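Long-range contacts in phosphoribulokinase 1 (Rhodobacter sphaeroides, PDB 1A7J), which catalyses the ATP-dependent phosphorylation of D-ribulose 5-phosphate to D-ribulose 1,5-bisphosphate in the Calvin cycle: residues S9-S14 with P197-T202; L160-K165 with N216-R221; I204-V209 with V231-R236. One frame throughout, in Å; residues are numbered along the deposited sequence.

Contact 1 (S9-S14 with P197-T202)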
loop_
_atom_site.group_PDB
_atom_site.type_symbol
_atom_site.label_atom_id
_atom_site.label_comp_id
_atom_site.label_asym_id
_atom_site.label_seq_id
_atom_site.Cartn_x
_atom_site.Cartn_y
_atom_site.Cartn_z
ATOM N N SER A 9 1.555 2.745 -8.397
ATOM C CA SER A 9 0.941 1.758 -7.509
ATOM C C SER A 9 1.803 1.476 -6.287
ATOM O O SER A 9 2.851 0.836 -6.402
ATOM C CB SER A 9 0.712 0.464 -8.286
ATOM O OG SER A 9 0.051 -0.516 -7.509
ATOM N N VAL A 10 1.334 1.945 -5.125
ATOM C CA VAL A 10 1.952 1.723 -3.814
ATOM C C VAL A 10 1.256 0.567 -3.086
ATOM O O VAL A 10 0.053 0.603 -2.853
ATOM C CB VAL A 10 1.814 2.990 -2.947
ATOM C CG1 VAL A 10 2.508 2.805 -1.629
ATOM C CG2 VAL A 10 2.359 4.209 -3.684
ATOM N N THR A 11 1.989 -0.488 -2.769
ATOM C CA THR A 11 1.372 -1.634 -2.111
ATOM C C THR A 11 2.051 -1.935 -0.782
ATOM O O THR A 11 3.215 -1.577 -0.585
ATOM C CB THR A 11 1.425 -2.875 -2.984
ATOM O OG1 THR A 11 0.715 -3.933 -2.347
ATOM C CG2 THR A 11 2.830 -3.327 -3.143
ATOM N N GLY A 12 1.273 -2.453 0.164
ATOM C CA GLY A 12 1.800 -2.809 1.469
ATOM C C GLY A 12 1.320 -1.965 2.643
ATOM O O GLY A 12 1.123 -2.477 3.744
ATOM N N SER A 13 1.151 -0.665 2.430
ATOM C CA SER A 13 0.795 0.236 3.519
ATOM C C SER A 13 -0.679 0.616 3.469
ATOM O O SER A 13 -1.165 1.040 2.424
ATOM C CB SER A 13 1.637 1.511 3.432
ATOM O OG SER A 13 1.476 2.110 2.150
ATOM N N SER A 14 -1.401 0.348 4.552
ATOM C CA SER A 14 -2.676 1.018 4.863
ATOM C C SER A 14 -3.086 0.633 6.275
ATOM O O SER A 14 -2.337 -0.051 6.982
ATOM C CB SER A 14 -3.795 0.611 3.896
ATOM O OG SER A 14 -3.962 1.569 2.862
ATOM N N PRO A 197 4.474 -12.018 -1.589
ATOM C CA PRO A 197 5.001 -12.201 -2.941
ATOM C C PRO A 197 5.048 -10.910 -3.732
ATOM O O PRO A 197 5.799 -10.794 -4.700
ATOM C CB PRO A 197 4.025 -13.173 -3.593
ATOM C CG PRO A 197 3.291 -13.814 -2.479
ATOM C CD PRO A 197 3.228 -12.782 -1.398
ATOM N N GLN A 198 4.194 -9.962 -3.355
ATOM C CA GLN A 198 4.042 -8.715 -4.090
ATOM C C GLN A 198 5.292 -7.852 -4.034
ATOM O O GLN A 198 5.486 -6.979 -4.866
ATOM C CB GLN A 198 2.861 -7.938 -3.525
ATOM C CG GLN A 198 1.532 -8.623 -3.694
ATOM C CD GLN A 198 0.414 -7.705 -3.356
ATOM O OE1 GLN A 198 0.524 -6.500 -3.537
ATOM N NE2 GLN A 198 -0.670 -8.253 -2.825
ATOM N N PHE A 199 6.111 -8.068 -3.007
ATOM C CA PHE A 199 7.316 -7.273 -2.786
ATOM C C PHE A 199 8.483 -7.784 -3.647
ATOM O O PHE A 199 9.623 -7.371 -3.463
ATOM C CB PHE A 199 7.690 -7.271 -1.290
ATOM C CG PHE A 199 6.583 -6.787 -0.389
ATOM C CD1 PHE A 199 5.915 -5.591 -0.673
ATOM C CD2 PHE A 199 6.081 -7.613 0.609
ATOM C CE1 PHE A 199 4.745 -5.252 0.003
ATOM C CE2 PHE A 199 4.918 -7.282 1.297
ATOM C CZ PHE A 199 4.242 -6.108 0.983
ATOM N N SER A 200 8.178 -8.658 -4.606
ATOM C CA SER A 200 9.132 -9.008 -5.644
ATOM C C SER A 200 8.640 -8.515 -6.990
ATOM O O SER A 200 9.298 -8.749 -7.999
ATOM C CB SER A 200 9.320 -10.512 -5.709
ATOM O OG SER A 200 9.375 -11.075 -4.415
ATOM N N GLN A 201 7.436 -7.941 -7.017
ATOM C CA GLN A 201 6.891 -7.342 -8.222
ATOM C C GLN A 201 7.206 -5.850 -8.317
ATOM O O GLN A 201 7.119 -5.252 -9.379
ATOM C CB GLN A 201 5.381 -7.544 -8.265
ATOM C CG GLN A 201 4.951 -8.995 -8.263
ATOM C CD GLN A 201 5.657 -9.809 -9.319
ATOM O OE1 GLN A 201 5.842 -9.356 -10.453
ATOM N NE2 GLN A 201 6.102 -10.995 -8.945
ATOM N N THR A 202 7.533 -5.239 -7.194
ATOM C CA THR A 202 7.650 -3.789 -7.105
ATOM C C THR A 202 8.982 -3.298 -7.681
ATOM O O THR A 202 9.909 -4.072 -7.821
ATOM C CB THR A 202 7.517 -3.351 -5.636
ATOM O OG1 THR A 202 8.235 -4.260 -4.794
ATOM C CG2 THR A 202 6.075 -3.389 -5.187
#
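T11 overlaps the side chains of Q198 and T202 with its two branches, at the point where strand 7-11 runs out into the P-loop of this adenylate kinase-like nucleotide-binding fold. The strand ends at T11, and G12, S13 and S14 open the predicted ATP-binding loop. The opposing segment 197-202 is a short 3-10 turn and loop leading from helix 180-195 to strand 204-210.

The polar branch carries the one hydrogen bond between the segments, T11 OG1 donating to Q198 OE1 at 2.8 Å, with a weak hydrogen bond to G132 O besides. The donor meets the Q198 carbonyl at a C=O...OG1 angle of 147° and lies tilted out of the carbonyl plane. With OG1 of T11 placed opposite its own backbone N (chi1 -175°), the hydroxyl reaches the end of the extended Q198 chain. Bonds from Q198 NE2 to the carbonyls of L133 and C194 are consistent with this amide orientation, which presents the oxygen to T11. The methyl branch does different work: T11 CG2 meets T202 CG2 at 3.8 Å, the two side chains crossing at about a right angle. T202 OG1 is engaged elsewhere, in a hydrogen bond with N205 OD1.

F199 comes in beside the backbone with the edge of its ring. Its CE1 lies 4.0 Å from T11 O and 4.1 Å from G12 CA, both near the ring plane. G12 has a positive phi of 112°, a conformation in which a beta carbon would collide with the carbonyl oxygen of T11. The ring adds a second limit, since a beta carbon built on G12 would fall only 3.2 Å from F199 CE1.

Contact 2 (L160-K165 with N216-R221); sequences LEWIQK and NPFIAR. With SO4 (sulfate ion), chain B.
The catalytic site borders this contact through helix 158-168, which carries K165 on one side and packs W162 and I163 against the loop 216-221 on another. K165 is a catalytic-site residue with a salt bridge to D169, another member of that site. Its NZ also makes a weak hydrogen bond of 3.4 Å to O4 of a sulfate ion, probably from the crystallisation liquor, an ion that also hydrogen-bonds to H69 ND1.

Across the contact itself no hydrogen bond forms, and the fit is apolar. W162 has CG anti to its carbonyl carbon (chi1 -59°), which brings the indole up to P217 and F218. The benzo atoms of the W162 indole do much of the touching: CE3 reaches P217 CG at 3.5 Å, and CZ3 reaches F218 CZ at 3.7 Å. The six-membered ring of W162 and the F218 ring have centroids 5.4 Å apart and planes inclined at 46°, an oblique pairing. I184 of helix 180-195 touches both aromatic side chains.

The next residue, I163, lies across P217 at about a right angle, its CG1 3.7 Å from P217 CB. The methyl of A220 meets two branches of the same isoleucine, with CB 3.8 Å from both CG1 and CG2. The loop is folded by an Asx turn: F218 N donates to N216 OD1 at 2.7 Å, with an N-H...O angle of 152°.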
loop_
_atom_site.group_PDB
_atom_site.type_symbol
_atom_site.label_atom_id
_atom_site.label_comp_id
_atom_site.label_asym_id
_atom_site.label_seq_id
_atom_site.Cartn_x
_atom_site.Cartn_y
_atom_site.Cartn_z
ATOM N N LEU A 160 6.610 -5.216 13.332
ATOM C CA LEU A 160 5.948 -3.908 13.417
ATOM C C LEU A 160 4.534 -3.847 12.790
ATOM O O LEU A 160 3.715 -3.023 13.200
ATOM C CB LEU A 160 6.857 -2.826 12.810
ATOM C CG LEU A 160 6.439 -1.358 12.656
ATOM C CD1 LEU A 160 6.336 -0.689 14.007
ATOM C CD2 LEU A 160 7.462 -0.628 11.781
ATOM N N GLU A 161 4.208 -4.762 11.871
ATOM C CA GLU A 161 2.858 -4.818 11.316
ATOM C C GLU A 161 1.911 -5.269 12.410
ATOM O O GLU A 161 0.937 -4.581 12.681
ATOM C CB GLU A 161 2.795 -5.777 10.125
ATOM C CG GLU A 161 1.620 -5.525 9.156
ATOM C CD GLU A 161 0.393 -6.389 9.467
ATOM O OE1 GLU A 161 0.561 -7.609 9.720
ATOM O OE2 GLU A 161 -0.735 -5.847 9.483
ATOM N N TRP A 162 2.301 -6.298 13.164
ATOM C CA TRP A 162 1.496 -6.781 14.284
ATOM C C TRP A 162 1.237 -5.702 15.331
ATOM O O TRP A 162 0.135 -5.592 15.818
ATOM C CB TRP A 162 2.169 -7.947 14.977
ATOM C CG TRP A 162 2.433 -9.108 14.125
ATOM C CD1 TRP A 162 2.017 -9.302 12.837
ATOM C CD2 TRP A 162 3.032 -10.319 14.542
ATOM N NE1 TRP A 162 2.295 -10.591 12.442
ATOM C CE2 TRP A 162 2.912 -11.239 13.470
ATOM C CE3 TRP A 162 3.619 -10.734 15.737
ATOM C CZ2 TRP A 162 3.356 -12.546 13.563
ATOM C CZ3 TRP A 162 4.053 -12.036 15.835
ATOM C CH2 TRP A 162 3.920 -12.937 14.748
ATOM N N ILE A 163 2.275 -5.015 15.783
ATOM C CA ILE A 163 2.102 -3.923 16.724
ATOM C C ILE A 163 1.160 -2.918 16.121
ATOM O O ILE A 163 0.306 -2.387 16.807
ATOM C CB ILE A 163 3.431 -3.195 16.993
ATOM C CG1 ILE A 163 4.379 -4.125 17.747
ATOM C CG2 ILE A 163 3.204 -1.898 17.796
ATOM C CD1 ILE A 163 5.865 -3.997 17.352
ATOM N N GLN A 164 1.370 -2.593 14.855
ATOM C CA GLN A 164 0.513 -1.625 14.187
ATOM C C GLN A 164 -0.925 -2.124 14.182
ATOM O O GLN A 164 -1.854 -1.350 14.360
ATOM C CB GLN A 164 0.989 -1.350 12.749
ATOM C CG GLN A 164 1.865 -0.102 12.638
ATOM C CD GLN A 164 2.463 0.146 11.252
ATOM O OE1 GLN A 164 2.114 -0.516 10.274
ATOM N NE2 GLN A 164 3.328 1.155 11.159
ATOM N N LYS A 165 -1.098 -3.437 14.124
ATOM C CA LYS A 165 -2.421 -4.013 13.987
ATOM C C LYS A 165 -3.084 -4.186 15.349
ATOM O O LYS A 165 -4.254 -3.868 15.513
ATOM C CB LYS A 165 -2.327 -5.354 13.273
ATOM C CG LYS A 165 -3.551 -6.188 13.416
ATOM C CD LYS A 165 -4.690 -5.589 12.636
ATOM C CE LYS A 165 -5.949 -6.438 12.776
ATOM N NZ LYS A 165 -7.176 -5.776 12.214
ATOM N N ASN A 216 8.475 -8.870 21.371
ATOM C CA ASN A 216 7.140 -9.378 21.597
ATOM C C ASN A 216 6.193 -8.293 21.200
ATOM O O ASN A 216 5.938 -7.407 21.990
ATOM C CB ASN A 216 6.925 -9.718 23.075
ATOM C CG ASN A 216 5.471 -10.045 23.396
ATOM O OD1 ASN A 216 4.582 -9.957 22.529
ATOM N ND2 ASN A 216 5.231 -10.500 24.624
ATOM N N PRO A 217 5.618 -8.367 19.981
ATOM C CA PRO A 217 4.653 -7.379 19.477
ATOM C C PRO A 217 3.343 -7.254 20.262
ATOM O O PRO A 217 2.532 -6.353 19.993
ATOM C CB PRO A 217 4.394 -7.846 18.051
ATOM C CG PRO A 217 5.611 -8.589 17.678
ATOM C CD PRO A 217 6.059 -9.277 18.915
ATOM N N PHE A 218 3.088 -8.208 21.156
ATOM C CA PHE A 218 1.774 -8.309 21.768
ATOM C C PHE A 218 1.616 -7.477 23.047
ATOM O O PHE A 218 0.490 -7.191 23.447
ATOM C CB PHE A 218 1.407 -9.777 22.028
ATOM C CG PHE A 218 1.370 -10.623 20.790
ATOM C CD1 PHE A 218 0.247 -10.641 19.981
ATOM C CD2 PHE A 218 2.489 -11.333 20.389
ATOM C CE1 PHE A 218 0.249 -11.339 18.786
ATOM C CE2 PHE A 218 2.485 -12.033 19.206
ATOM C CZ PHE A 218 1.366 -12.029 18.400
ATOM N N ILE A 219 2.723 -7.119 23.702
ATOM C CA ILE A 219 2.690 -6.205 24.849
ATOM C C ILE A 219 3.324 -4.867 24.516
ATOM O O ILE A 219 3.934 -4.229 25.381
ATOM C CB ILE A 219 3.446 -6.764 26.064
ATOM C CG1 ILE A 219 4.852 -7.199 25.650
ATOM C CG2 ILE A 219 2.682 -7.917 26.670
ATOM C CD1 ILE A 219 5.905 -6.953 26.735
ATOM N N ALA A 220 3.241 -4.472 23.248
ATOM C CA ALA A 220 3.802 -3.204 22.814
ATOM C C ALA A 220 2.855 -2.144 23.243
ATOM O O ALA A 220 1.684 -2.143 22.868
ATOM C CB ALA A 220 3.952 -3.153 21.355
ATOM N N ARG A 221 3.348 -1.280 24.101
ATOM C CA ARG A 221 2.503 -0.296 24.703
ATOM C C ARG A 221 2.217 0.817 23.722
ATOM O O ARG A 221 1.199 1.476 23.846
ATOM C CB ARG A 221 3.172 0.240 25.965
ATOM C CG ARG A 221 2.161 0.726 27.036
ATOM C CD ARG A 221 2.796 0.744 28.460
ATOM N NE ARG A 221 2.499 -0.522 29.140
ATOM C CZ ARG A 221 2.302 -0.635 30.465
ATOM N NH1 ARG A 221 2.706 0.335 31.309
ATOM N NH2 ARG A 221 1.813 -1.787 30.971
HETATM S S SO4 B . -8.673 -8.188 9.398
HETATM O O1 SO4 B . -9.286 -9.279 8.694
HETATM O O2 SO4 B . -7.545 -7.699 8.653
HETATM O O3 SO4 B . -9.635 -7.141 9.558
HETATM O O4 SO4 B . -8.246 -8.633 10.676
#

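Contact 3 (I204-V209 with V231-R236); sequences INFQRV and VVIRFR
F206 has CG opposite its carbonyl carbon (chi1 -67°), which turns the ring back toward I233, while I233 has CG2 opposite its own backbone N, and this branch comes to lie over one face of that ring. The result is a CH-pi contact: I233 CG2 stands 3.7 Å from the centroid of the F206 ring, 18° off the ring normal. I233 CG1 adds a contact of 3.5 Å with F206 CD2, and V231 CG1 lies at the ring edge. On the same sheet face I204 CD1 runs alongside F235, 3.5 Å from its CE2.

Strands 204-210 and 229-235 are antiparallel neighbours in the mixed sheet, segments 204-209 and 231-235 running at 163° to each other. Strand 204-210 runs parallel to strand 150-156 on its other edge, so the sheet changes from parallel to antiparallel here. Two hydrogen-bonded pairs hold the register: N205 N donates to R234 O at 3.0 Å and Q207 N to V232 O at 2.8 Å, each matched by a return bond.

With an alanine at F206 the ring under I233 CG2 is gone, and a gap is likely to open beside L268 and M272 of helix 268-284. R208 extends from the same face, and V231 CG2 sits over one face of its guanidinium, whose NE is hydrogen-bonded to S229 OG. V209 CG2 meets V232 CG2 at 3.8 Å, V232 being on the face of N205 and Q207.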
loop_
_atom_site.group_PDB
_atom_site.type_symbol
_atom_site.label_atom_id
_atom_site.label_comp_id
_atom_site.label_asym_id
_atom_site.label_seq_id
_atom_site.Cartn_x
_atom_site.Cartn_y
_atom_site.Cartn_z
ATOM N N ILE A 204 10.520 -0.299 -6.421
ATOM C CA ILE A 204 11.280 0.244 -5.290
ATOM C C ILE A 204 10.569 -0.136 -4.015
ATOM O O ILE A 204 9.379 0.092 -3.908
ATOM C CB ILE A 204 11.350 1.772 -5.356
ATOM C CG1 ILE A 204 11.987 2.201 -6.674
ATOM C CG2 ILE A 204 12.182 2.306 -4.210
ATOM C CD1 ILE A 204 12.390 3.650 -6.715
ATOM N N ASN A 205 11.269 -0.750 -3.068
ATOM C CA ASN A 205 10.666 -1.009 -1.770
ATOM C C ASN A 205 11.193 -0.028 -0.757
ATOM O O ASN A 205 12.373 0.233 -0.718
ATOM C CB ASN A 205 10.984 -2.409 -1.284
ATOM C CG ASN A 205 10.306 -3.481 -2.089
ATOM O OD1 ASN A 205 9.184 -3.315 -2.546
ATOM N ND2 ASN A 205 10.936 -4.637 -2.158
ATOM N N PHE A 206 10.305 0.490 0.078
ATOM C CA PHE A 206 10.665 1.199 1.290
ATOM C C PHE A 206 10.287 0.312 2.487
ATOM O O PHE A 206 9.117 0.047 2.682
ATOM C CB PHE A 206 9.873 2.500 1.324
ATOM C CG PHE A 206 10.264 3.488 0.241
ATOM C CD1 PHE A 206 9.819 3.328 -1.065
ATOM C CD2 PHE A 206 11.043 4.600 0.540
ATOM C CE1 PHE A 206 10.144 4.257 -2.030
ATOM C CE2 PHE A 206 11.362 5.522 -0.417
ATOM C CZ PHE A 206 10.918 5.348 -1.700
ATOM N N GLN A 207 11.247 -0.197 3.257
ATOM C CA GLN A 207 10.905 -1.101 4.366
ATOM C C GLN A 207 11.162 -0.483 5.729
ATOM O O GLN A 207 12.278 -0.114 6.023
ATOM C CB GLN A 207 11.677 -2.424 4.271
ATOM C CG GLN A 207 11.095 -3.503 5.180
ATOM C CD GLN A 207 11.962 -4.732 5.287
ATOM O OE1 GLN A 207 13.148 -4.695 4.985
ATOM N NE2 GLN A 207 11.378 -5.825 5.736
ATOM N N ARG A 208 10.121 -0.360 6.544
ATOM C CA ARG A 208 10.186 0.346 7.805
ATOM C C ARG A 208 10.640 -0.608 8.887
ATOM O O ARG A 208 9.950 -1.560 9.207
ATOM C CB ARG A 208 8.812 0.928 8.133
ATOM C CG ARG A 208 8.792 1.784 9.383
ATOM C CD ARG A 208 8.063 3.109 9.162
ATOM N NE ARG A 208 8.873 4.257 9.601
ATOM C CZ ARG A 208 8.677 5.517 9.206
ATOM N NH1 ARG A 208 7.562 5.860 8.576
ATOM N NH2 ARG A 208 9.566 6.451 9.493
ATOM N N VAL A 209 11.815 -0.354 9.440
ATOM C CA VAL A 209 12.454 -1.273 10.377
ATOM C C VAL A 209 12.670 -0.581 11.720
ATOM O O VAL A 209 13.470 0.348 11.789
ATOM C CB VAL A 209 13.837 -1.647 9.884
ATOM C CG1 VAL A 209 14.259 -2.933 10.477
ATOM C CG2 VAL A 209 13.860 -1.699 8.405
ATOM N N VAL A 231 14.454 3.205 7.531
ATOM C CA VAL A 231 13.811 2.732 6.320
ATOM C C VAL A 231 14.881 2.320 5.338
ATOM O O VAL A 231 15.851 3.040 5.129
ATOM C CB VAL A 231 12.935 3.827 5.677
ATOM C CG1 VAL A 231 12.219 3.275 4.487
ATOM C CG2 VAL A 231 11.923 4.347 6.671
ATOM N N VAL A 232 14.778 1.084 4.881
ATOM C CA VAL A 232 15.633 0.563 3.825
ATOM C C VAL A 232 14.935 0.856 2.510
ATOM O O VAL A 232 13.786 0.467 2.330
ATOM C CB VAL A 232 15.770 -0.964 3.938
ATOM C CG1 VAL A 232 16.759 -1.467 2.971
ATOM C CG2 VAL A 232 16.159 -1.352 5.362
ATOM N N ILE A 233 15.604 1.544 1.591
ATOM C CA ILE A 233 15.008 1.789 0.289
ATOM C C ILE A 233 15.804 1.015 -0.727
ATOM O O ILE A 233 16.954 1.327 -0.960
ATOM C CB ILE A 233 15.032 3.263 -0.066
ATOM C CG1 ILE A 233 14.505 4.082 1.098
ATOM C CG2 ILE A 233 14.145 3.511 -1.253
ATOM C CD1 ILE A 233 14.961 5.514 1.061
ATOM N N ARG A 234 15.271 -0.120 -1.160
ATOM C CA ARG A 234 15.932 -0.927 -2.168
ATOM C C ARG A 234 15.345 -0.740 -3.563
ATOM O O ARG A 234 14.138 -0.898 -3.745
ATOM C CB ARG A 234 15.864 -2.393 -1.797
ATOM C CG ARG A 234 16.960 -3.168 -2.464
ATOM C CD ARG A 234 16.690 -4.628 -2.538
ATOM N NE ARG A 234 15.489 -4.869 -3.294
ATOM C CZ ARG A 234 15.376 -5.761 -4.254
ATOM N NH1 ARG A 234 16.336 -6.651 -4.485
ATOM N NH2 ARG A 234 14.253 -5.793 -4.941
ATOM N N PHE A 235 16.216 -0.443 -4.534
ATOM C CA PHE A 235 15.846 -0.355 -5.944
ATOM C C PHE A 235 16.043 -1.685 -6.670
ATOM O O PHE A 235 17.169 -2.155 -6.820
ATOM C CB PHE A 235 16.663 0.716 -6.663
ATOM C CG PHE A 235 16.518 2.090 -6.083
ATOM C CD1 PHE A 235 16.964 2.369 -4.791
ATOM C CD2 PHE A 235 15.909 3.105 -6.806
ATOM C CE1 PHE A 235 16.799 3.631 -4.233
ATOM C CE2 PHE A 235 15.736 4.376 -6.246
ATOM C CZ PHE A 235 16.177 4.627 -4.960
ATOM N N ARG A 236 14.959 -2.212 -7.240
ATOM C CA ARG A 236 15.000 -3.371 -8.152
ATOM C C ARG A 236 16.184 -3.250 -9.106
ATOM O O ARG A 236 16.944 -4.199 -9.288
ATOM C CB ARG A 236 13.701 -3.446 -8.982
ATOM C CG ARG A 236 13.192 -4.861 -9.313
ATOM C CD ARG A 236 12.574 -5.008 -10.746
ATOM N NE ARG A 236 11.432 -4.125 -11.069
ATOM C CZ ARG A 236 10.190 -4.541 -11.345
ATOM N NH1 ARG A 236 9.784 -5.750 -10.971
ATOM N NH2 ARG A 236 9.309 -3.705 -11.893
#

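Overall arrangement
Contact 1 is buried and the most central, its centre about 6 Å from the centre of the chain, and joins a parallel strand to a loop through one side-chain hydrogen bond with apolar touches. Contacts 2 and 3 are partly buried, their centres about 19 Å and 13 Å from the chain centre. Contact 3 extends the same sheet by backbone bonding, and meets contact 1 where Q201 O packs 3.1 Å from R236 NH1. Contact 2 is purely apolar between its segments. Its loop, 216-221, lies in the sequence between the two strands of contact 3, and L160 CD2 packs 3.7 Å from R208 CG. Contacts 1 and 2 do not touch, although one holds predicted ATP-binding residues and the other a catalytic-site lysine.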